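Local coordinates for Cel44C (PDB 2YIH), which hydrolyses xyloglucan and beta-1,4-glucans as an endo-acting xyloglucanase of glycoside hydrolase family 44, the chain here being one piece of a larger multidomain protein, at residues 411-425 / 436-450. The protein carries 8 engineered substitutions. Sequence-based numbering, arbitrary orientation.
Sequences YDGKNSTFGDTSVSA and HASVTNASDKELHLV
Phe418 lays one face of its ring on Ser438, whose OG sits over the ring centre, 3.0 Å above the plane, with CB of Ser438 making a CH-pi contact on the same face. Ser438 OG also accepts a hydrogen bond from Gly419 N at 2.8 Å, a bent one (141°); chi1 of 60° puts OG between the backbone N and carbonyl carbon of Ser438, where it reaches both the ring and Gly419 N. Further round the ring, CE1 of Phe418 meets CG2 of Val450 at 3.7 Å, while the backbone O of His436 lies at the edge near CZ. With an alanine in place of Phe418, Ser438 and Val450 would probably lose the aromatic surface packed against them, opening a gap beside the serine hydroxyl.

Gly419 CA lies 3.5 Å from Val439 O in a CA-H...O contact. The chain then bulges: Asp420 and Thr421 both face Val439, a classic beta bulge. Thr421 N gives its hydrogen to Val439 O at 2.9 Å, and Val439 N returns one to Thr421 O; Asp420 N gives its hydrogen to OG1 of Thr440. The carboxylate of Asp420 takes the hydroxyl of Thr421 through OD1 and, weakly, Asn441 N at the type I' turn 440-443. Beyond the bulge, CG2 of Val423 packs on CB of Ala437 at 3.6 Å, and Ala425 closes on the same methyl.

Outside the pair, Tyr408 of helix 399-409 meets the Phe418 ring edge-to-face, and His436 is held by Asp375 and Lys382. The hairpin 421-427/433-439 belongs to the beta domain beside the TIM barrel, away from the glycan and calcium sites. Buried against the ring, Ser438 OG has its hydrogen-bond partner in Gly419 N, which fixes where the incoming loop meets the strand.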
ATOM      1  N   TYR A 411      -6.526  14.204  13.486  1.00 10.24           N
ATOM      2  CA  TYR A 411      -5.684  14.519  14.636  1.00 10.95           C
ATOM      3  C   TYR A 411      -6.493  15.126  15.777  1.00 12.05           C
ATOM      4  O   TYR A 411      -6.074  15.098  16.948  1.00 12.87           O
ATOM      5  CB  TYR A 411      -4.495  15.418  14.230  1.00 11.43           C
ATOM      6  CG  TYR A 411      -4.859  16.726  13.562  1.00 11.32           C
ATOM      7  CD1 TYR A 411      -5.289  17.824  14.308  1.00 11.32           C
ATOM      8  CD2 TYR A 411      -4.738  16.882  12.183  1.00 11.68           C
ATOM      9  CE1 TYR A 411      -5.589  19.035  13.676  1.00 12.23           C
ATOM     10  CE2 TYR A 411      -5.031  18.077  11.557  1.00 11.95           C
ATOM     11  CZ  TYR A 411      -5.467  19.142  12.298  1.00 12.24           C
ATOM     12  OH  TYR A 411      -5.748  20.332  11.661  1.00 13.26           O
ATOM     13  N   ASP A 412      -7.676  15.618  15.434  1.00 12.39           N
ATOM     14  CA  ASP A 412      -8.498  16.339  16.389  1.00 13.45           C
ATOM     15  C   ASP A 412      -9.828  15.664  16.715  1.00 14.39           C
ATOM     16  O   ASP A 412     -10.663  16.256  17.387  1.00 16.01           O
ATOM     17  CB  ASP A 412      -8.722  17.769  15.894  1.00 12.99           C
ATOM     18  CG  ASP A 412      -9.489  17.829  14.579  1.00 13.48           C
ATOM     19  OD1 ASP A 412      -9.784  16.761  13.966  1.00 13.19           O
ATOM     20  OD2 ASP A 412      -9.809  18.971  14.168  1.00 12.72           O
ATOM     21  N   GLY A 413     -10.060  14.455  16.221  1.00 13.76           N
ATOM     22  CA  GLY A 413     -11.365  13.810  16.375  1.00 14.30           C
ATOM     23  C   GLY A 413     -12.447  14.319  15.429  1.00 14.44           C
ATOM     24  O   GLY A 413     -13.614  13.905  15.514  1.00 16.43           O
ATOM     25  N   LYS A 414     -12.095  15.260  14.568  1.00 13.41           N
ATOM     26  CA  LYS A 414     -13.055  15.832  13.632  1.00 13.51           C
ATOM     27  C   LYS A 414     -12.641  15.541  12.193  1.00 12.83           C
ATOM     28  O   LYS A 414     -13.142  16.176  11.262  1.00 12.60           O
ATOM     29  CB  LYS A 414     -13.169  17.355  13.847  1.00 14.30           C
ATOM     30  CG  LYS A 414     -13.471  17.775  15.285  1.00 15.95           C
ATOM     31  CD  LYS A 414     -13.519  19.311  15.422  0.50 15.72           C
ATOM     32  N   ASN A 415     -11.688  14.620  12.030  1.00 13.00           N
ATOM     33  CA  ASN A 415     -11.179  14.255  10.709  1.00 12.23           C
ATOM     34  C   ASN A 415     -10.443  15.425  10.040  1.00 12.09           C
ATOM     35  O   ASN A 415     -10.355  15.487   8.813  1.00 11.89           O
ATOM     36  CB  ASN A 415     -12.298  13.730   9.806  1.00 13.53           C
ATOM     37  CG  ASN A 415     -12.741  12.328  10.188  1.00 15.26           C
ATOM     38  OD1 ASN A 415     -12.058  11.624  10.930  1.00 14.70           O
ATOM     39  ND2 ASN A 415     -13.894  11.922   9.689  1.00 17.66           N
ATOM     40  N   SER A 416      -9.883  16.326  10.842  1.00 11.22           N
ATOM     41  CA  SER A 416      -8.924  17.286  10.280  1.00 10.67           C
ATOM     42  C   SER A 416      -7.653  16.581   9.825  1.00 10.51           C
ATOM     43  O   SER A 416      -7.204  15.606  10.445  1.00 10.52           O
ATOM     44  CB  SER A 416      -8.605  18.419  11.265  1.00 11.09           C
ATOM     45  OG  SER A 416      -9.802  19.112  11.540  1.00 12.16           O
ATOM     46  N   THR A 417      -7.048  17.094   8.753  1.00  9.93           N
ATOM     47  CA  THR A 417      -5.950  16.371   8.116  1.00  9.49           C
ATOM     48  C   THR A 417      -4.739  17.256   7.863  1.00  9.50           C
ATOM     49  O   THR A 417      -4.838  18.495   7.803  1.00 10.63           O
ATOM     50  CB  THR A 417      -6.376  15.743   6.752  1.00  9.92           C
ATOM     51  OG1 THR A 417      -6.527  16.776   5.747  1.00 10.29           O
ATOM     52  CG2 THR A 417      -7.682  14.955   6.866  1.00  9.46           C
ATOM     53  N   PHE A 418      -3.597  16.600   7.667  1.00  9.50           N
ATOM     54  CA  PHE A 418      -2.452  17.146   6.921  1.00  9.38           C
ATOM     55  C   PHE A 418      -2.878  17.780   5.602  1.00  9.84           C
ATOM     56  O   PHE A 418      -3.893  17.398   4.986  1.00 10.65           O
ATOM     57  CB  PHE A 418      -1.471  15.979   6.638  1.00  9.25           C
ATOM     58  CG  PHE A 418      -0.027  16.387   6.487  1.00  9.34           C
ATOM     59  CD1 PHE A 418       0.664  16.989   7.539  1.00  9.59           C
ATOM     60  CD2 PHE A 418       0.687  15.974   5.365  1.00  9.44           C
ATOM     61  CE1 PHE A 418       2.032  17.298   7.404  1.00  9.67           C
ATOM     62  CE2 PHE A 418       2.026  16.268   5.216  1.00  9.42           C
ATOM     63  CZ  PHE A 418       2.724  16.891   6.257  1.00  9.81           C
ATOM     64  N   GLY A 419      -2.077  18.720   5.118  1.00  9.88           N
ATOM     65  CA  GLY A 419      -2.447  19.400   3.875  1.00 10.22           C
ATOM     66  C   GLY A 419      -2.273  18.525   2.651  1.00 10.48           C
ATOM     67  O   GLY A 419      -1.532  17.508   2.703  1.00 10.60           O
ATOM     68  N   ASP A 420      -2.810  18.993   1.521  1.00 10.71           N
ATOM     69  CA  ASP A 420      -2.737  18.242   0.265  1.00 11.90           C
ATOM     70  C   ASP A 420      -1.493  18.535  -0.551  1.00 11.44           C
ATOM     71  O   ASP A 420      -1.259  17.930  -1.579  1.00 10.94           O
ATOM     72  CB  ASP A 420      -4.017  18.393  -0.589  1.00 13.19           C
ATOM     73  CG  ASP A 420      -4.277  19.823  -1.080  1.00 15.09           C
ATOM     74  OD1 ASP A 420      -3.415  20.713  -0.924  1.00 14.58           O
ATOM     75  OD2 ASP A 420      -5.364  20.053  -1.705  1.00 15.97           O
ATOM     76  N   THR A 421      -0.735  19.520  -0.110  1.00 10.74           N
ATOM     77  CA  THR A 421       0.434  19.980  -0.844  1.00 10.58           C
ATOM     78  C   THR A 421       1.681  19.869   0.035  1.00 10.64           C
ATOM     79  O   THR A 421       1.781  20.562   1.044  1.00 10.19           O
ATOM     80  CB  THR A 421       0.254  21.460  -1.246  1.00 10.46           C
ATOM     81  OG1 THR A 421      -0.903  21.577  -2.096  1.00 11.23           O
ATOM     82  CG2 THR A 421       1.511  21.932  -2.024  1.00 10.85           C
ATOM     83  N   SER A 422       2.620  18.981  -0.317  1.00 10.22           N
ATOM     84  CA  SER A 422       3.900  18.906   0.403  1.00 10.15           C
ATOM     85  C   SER A 422       4.684  20.182   0.168  1.00  9.90           C
ATOM     86  O   SER A 422       4.677  20.704  -0.939  1.00  9.98           O
ATOM     87  CB  SER A 422       4.747  17.717  -0.079  1.00  9.76           C
ATOM     88  OG  SER A 422       6.031  17.696   0.532  1.00 10.27           O
ATOM     89  N   VAL A 423       5.380  20.663   1.192  1.00 10.19           N
ATOM     90  CA  VAL A 423       6.343  21.752   0.973  1.00 10.59           C
ATOM     91  C   VAL A 423       7.652  21.430   1.680  1.00 11.71           C
ATOM     92  O   VAL A 423       7.719  20.527   2.521  1.00 11.39           O
ATOM     93  CB  VAL A 423       5.784  23.126   1.454  1.00 10.33           C
ATOM     94  CG1 VAL A 423       4.433  23.451   0.790  1.00  9.85           C
ATOM     95  CG2 VAL A 423       5.701  23.206   3.000  1.00  9.99           C
ATOM     96  N   SER A 424       8.723  22.131   1.309  1.00 12.55           N
ATOM     97  CA  SER A 424      10.050  21.786   1.796  1.00 13.86           C
ATOM     98  C   SER A 424      10.154  21.902   3.324  1.00 13.66           C
ATOM     99  O   SER A 424       9.801  22.928   3.922  1.00 13.06           O
ATOM    100  CB  SER A 424      11.082  22.686   1.105  1.00 15.15           C
ATOM    101  OG  SER A 424      12.379  22.546   1.652  1.00 15.21           O
ATOM    102  N   ALA A 425      10.658  20.834   3.941  1.00 13.86           N
ATOM    103  CA  ALA A 425      10.976  20.844   5.369  1.00 14.25           C
ATOM    104  C   ALA A 425      12.304  20.116   5.536  1.00 14.78           C
ATOM    105  O   ALA A 425      12.441  18.980   5.120  1.00 15.28           O
ATOM    106  CB  ALA A 425       9.876  20.144   6.171  1.00 14.41           C
ATOM    107  N   HIS A 436       7.904  16.673   8.266  1.00  8.87           N
ATOM    108  CA  HIS A 436       7.169  16.800   7.009  1.00  8.75           C
ATOM    109  C   HIS A 436       6.214  17.964   7.100  1.00  8.91           C
ATOM    110  O   HIS A 436       5.533  18.130   8.108  1.00  9.14           O
ATOM    111  CB  HIS A 436       6.386  15.519   6.797  1.00  8.54           C
ATOM    112  CG  HIS A 436       7.262  14.303   6.758  1.00  8.56           C
ATOM    113  ND1 HIS A 436       8.125  14.040   5.717  1.00  8.25           N
ATOM    114  CD2 HIS A 436       7.418  13.295   7.649  1.00  8.47           C
ATOM    115  CE1 HIS A 436       8.791  12.928   5.978  1.00  8.95           C
ATOM    116  NE2 HIS A 436       8.376  12.454   7.146  1.00  8.43           N
ATOM    117  N   ALA A 437       6.142  18.762   6.032  1.00  8.79           N
ATOM    118  CA  ALA A 437       5.334  19.969   6.059  1.00  8.95           C
ATOM    119  C   ALA A 437       4.349  19.982   4.914  1.00  9.21           C
ATOM    120  O   ALA A 437       4.591  19.392   3.868  1.00 10.39           O
ATOM    121  CB  ALA A 437       6.251  21.240   5.978  1.00  8.84           C
ATOM    122  N   SER A 438       3.243  20.688   5.104  1.00 10.23           N
ATOM    123  CA  SER A 438       2.244  20.774   4.030  1.00 10.45           C
ATOM    124  C   SER A 438       1.364  21.991   4.214  1.00 11.22           C
ATOM    125  O   SER A 438       1.232  22.498   5.329  1.00 10.85           O
ATOM    126  CB  SER A 438       1.356  19.514   4.010  1.00 11.13           C
ATOM    127  OG  SER A 438       0.680  19.362   5.243  1.00 11.25           O
ATOM    128  N   VAL A 439       0.766  22.436   3.103  1.00 11.76           N
ATOM    129  CA  VAL A 439      -0.341  23.390   3.111  1.00 12.20           C
ATOM    130  C   VAL A 439      -1.481  22.826   2.242  1.00 13.18           C
ATOM    131  O   VAL A 439      -1.298  21.807   1.578  1.00 12.95           O
ATOM    132  CB  VAL A 439       0.102  24.751   2.544  1.00 12.22           C
ATOM    133  CG1 VAL A 439       1.203  25.351   3.431  1.00 12.44           C
ATOM    134  CG2 VAL A 439       0.558  24.618   1.071  1.00 11.75           C
ATOM    135  N   THR A 440      -2.608  23.524   2.156  1.00 15.05           N
ATOM    136  CA  THR A 440      -3.674  23.113   1.226  1.00 15.67           C
ATOM    137  C   THR A 440      -3.984  24.265   0.275  1.00 17.15           C
ATOM    138  O   THR A 440      -4.077  25.408   0.719  1.00 15.80           O
ATOM    139  CB  THR A 440      -4.952  22.622   1.976  1.00 17.42           C
ATOM    140  OG1 THR A 440      -4.701  21.327   2.539  1.00 16.96           O
ATOM    141  CG2 THR A 440      -6.164  22.497   1.015  1.00 16.67           C
ATOM    142  N   ASN A 441      -4.090  23.974  -1.026  1.00 17.88           N
ATOM    143  CA  ASN A 441      -4.473  24.995  -2.030  1.00 19.47           C
ATOM    144  C   ASN A 441      -3.581  26.232  -1.887  1.00 20.48           C
ATOM    145  O   ASN A 441      -4.062  27.367  -1.937  1.00 21.84           O
ATOM    146  CB  ASN A 441      -5.953  25.400  -1.874  1.00 21.59           C
ATOM    147  CG  ASN A 441      -6.481  26.199  -3.087  1.00 23.42           C
ATOM    148  OD1 ASN A 441      -5.961  26.065  -4.202  1.00 24.23           O
ATOM    149  ND2 ASN A 441      -7.549  26.973  -2.886  1.00 24.28           N
ATOM    150  N   ALA A 442      -2.286  25.989  -1.668  1.00 19.20           N
ATOM    151  CA  ALA A 442      -1.268  27.052  -1.533  1.00 19.80           C
ATOM    152  C   ALA A 442      -1.560  28.002  -0.377  1.00 20.21           C
ATOM    153  O   ALA A 442      -1.270  29.197  -0.458  1.00 22.02           O
ATOM    154  CB  ALA A 442      -1.078  27.820  -2.869  1.00 19.00           C
ATOM    155  N   SER A 443      -2.182  27.486   0.682  1.00 21.33           N
ATOM    156  CA  SER A 443      -2.652  28.349   1.762  1.00 23.00           C
ATOM    157  C   SER A 443      -1.522  29.231   2.284  1.00 24.86           C
ATOM    158  O   SER A 443      -0.374  28.785   2.475  1.00 23.84           O
ATOM    159  CB  SER A 443      -3.249  27.538   2.923  1.00 23.32           C
ATOM    160  OG  SER A 443      -3.569  28.384   4.033  1.00 23.26           O
ATOM    161  N   ASP A 444      -1.844  30.503   2.486  1.00 28.16           N
ATOM    162  CA  ASP A 444      -1.002  31.326   3.337  1.00 28.44           C
ATOM    163  C   ASP A 444      -1.692  31.573   4.693  1.00 29.46           C
ATOM    164  O   ASP A 444      -1.218  32.411   5.471  1.00 32.34           O
ATOM    165  CB  ASP A 444      -0.581  32.637   2.629  1.00 30.07           C
ATOM    166  CG  ASP A 444      -1.766  33.540   2.284  1.00 31.35           C
ATOM    167  OD1 ASP A 444      -2.904  33.255   2.711  1.00 33.06           O
ATOM    168  OD2 ASP A 444      -1.555  34.557   1.576  1.00 32.73           O
ATOM    169  N   LYS A 445      -2.772  30.823   4.982  1.00 25.52           N
ATOM    170  CA  LYS A 445      -3.495  30.931   6.274  1.00 24.70           C
ATOM    171  C   LYS A 445      -3.077  29.837   7.280  1.00 23.00           C
ATOM    172  O   LYS A 445      -2.957  30.107   8.463  1.00 22.30           O
ATOM    173  CB  LYS A 445      -5.022  30.912   6.089  1.00 26.24           C
ATOM    174  N   GLU A 446      -2.812  28.628   6.802  1.00 20.09           N
ATOM    175  CA  GLU A 446      -2.613  27.503   7.721  1.00 18.72           C
ATOM    176  C   GLU A 446      -1.418  26.672   7.258  1.00 16.00           C
ATOM    177  O   GLU A 446      -1.283  26.427   6.066  1.00 15.49           O
ATOM    178  CB  GLU A 446      -3.888  26.675   7.716  1.00 22.03           C
ATOM    179  CG  GLU A 446      -3.918  25.523   8.632  1.00 24.56           C
ATOM    180  CD  GLU A 446      -5.309  24.889   8.682  1.00 28.65           C
ATOM    181  OE1 GLU A 446      -6.201  25.457   9.366  1.00 29.90           O
ATOM    182  OE2 GLU A 446      -5.509  23.841   8.015  1.00 30.02           O
ATOM    183  N   LEU A 447      -0.547  26.261   8.183  1.00 13.87           N
ATOM    184  CA  LEU A 447       0.623  25.444   7.831  1.00 12.94           C
ATOM    185  C   LEU A 447       0.688  24.222   8.753  1.00 13.17           C
ATOM    186  O   LEU A 447       0.565  24.355   9.961  1.00 13.57           O
ATOM    187  CB  LEU A 447       1.939  26.263   7.914  1.00 13.44           C
ATOM    188  CG  LEU A 447       3.299  25.551   7.907  1.00 12.96           C
ATOM    189  CD1 LEU A 447       3.524  24.883   6.527  1.00 13.08           C
ATOM    190  CD2 LEU A 447       4.437  26.539   8.164  1.00 13.48           C
ATOM    191  N   HIS A 448       0.909  23.040   8.173  1.00 12.13           N
ATOM    192  CA  HIS A 448       0.868  21.780   8.928  1.00 11.66           C
ATOM    193  C   HIS A 448       2.283  21.232   9.004  1.00 12.13           C
ATOM    194  O   HIS A 448       2.957  21.087   7.966  1.00 12.12           O
ATOM    195  CB  HIS A 448      -0.031  20.786   8.196  1.00 11.31           C
ATOM    196  CG  HIS A 448      -1.490  21.052   8.378  1.00 11.67           C
ATOM    197  ND1 HIS A 448      -2.212  21.895   7.556  1.00 12.67           N
ATOM    198  CD2 HIS A 448      -2.363  20.567   9.288  1.00 10.48           C
ATOM    199  CE1 HIS A 448      -3.456  21.960   7.992  1.00 11.50           C
ATOM    200  NE2 HIS A 448      -3.572  21.168   9.046  1.00 12.75           N
ATOM    201  N   LEU A 449       2.722  20.862  10.211  1.00 11.55           N
ATOM    202  CA  LEU A 449       4.049  20.274  10.383  1.00 12.15           C
ATOM    203  C   LEU A 449       3.902  19.007  11.189  1.00 12.20           C
ATOM    204  O   LEU A 449       3.303  19.034  12.267  1.00 14.15           O
ATOM    205  CB  LEU A 449       4.982  21.201  11.167  1.00 13.34           C
ATOM    206  CG  LEU A 449       5.093  22.641  10.703  1.00 13.64           C
ATOM    207  CD1 LEU A 449       6.066  23.359  11.663  1.00 15.20           C
ATOM    208  CD2 LEU A 449       5.576  22.753   9.246  1.00 14.37           C
ATOM    209  N   VAL A 450       4.411  17.897  10.671  1.00 10.91           N
ATOM    210  CA  VAL A 450       4.495  16.658  11.488  1.00 10.47           C
ATOM    211  C   VAL A 450       5.967  16.452  11.808  1.00 10.62           C
ATOM    212  O   VAL A 450       6.821  16.443  10.908  1.00 10.57           O
ATOM    213  CB  VAL A 450       3.868  15.430  10.747  1.00 10.48           C
ATOM    214  CG1 VAL A 450       4.245  14.099  11.484  1.00 10.46           C
ATOM    215  CG2 VAL A 450       2.369  15.561  10.692  1.00 10.65           C
TER
HETATM  216  O   HOH W   1      -1.283  23.826  -3.459  1.00 23.82           O
HETATM  217  O   HOH W   2       5.473  16.877   3.072  1.00 10.25           O
HETATM  218  O   HOH W   3       7.826  18.127   3.817  1.00 11.96           O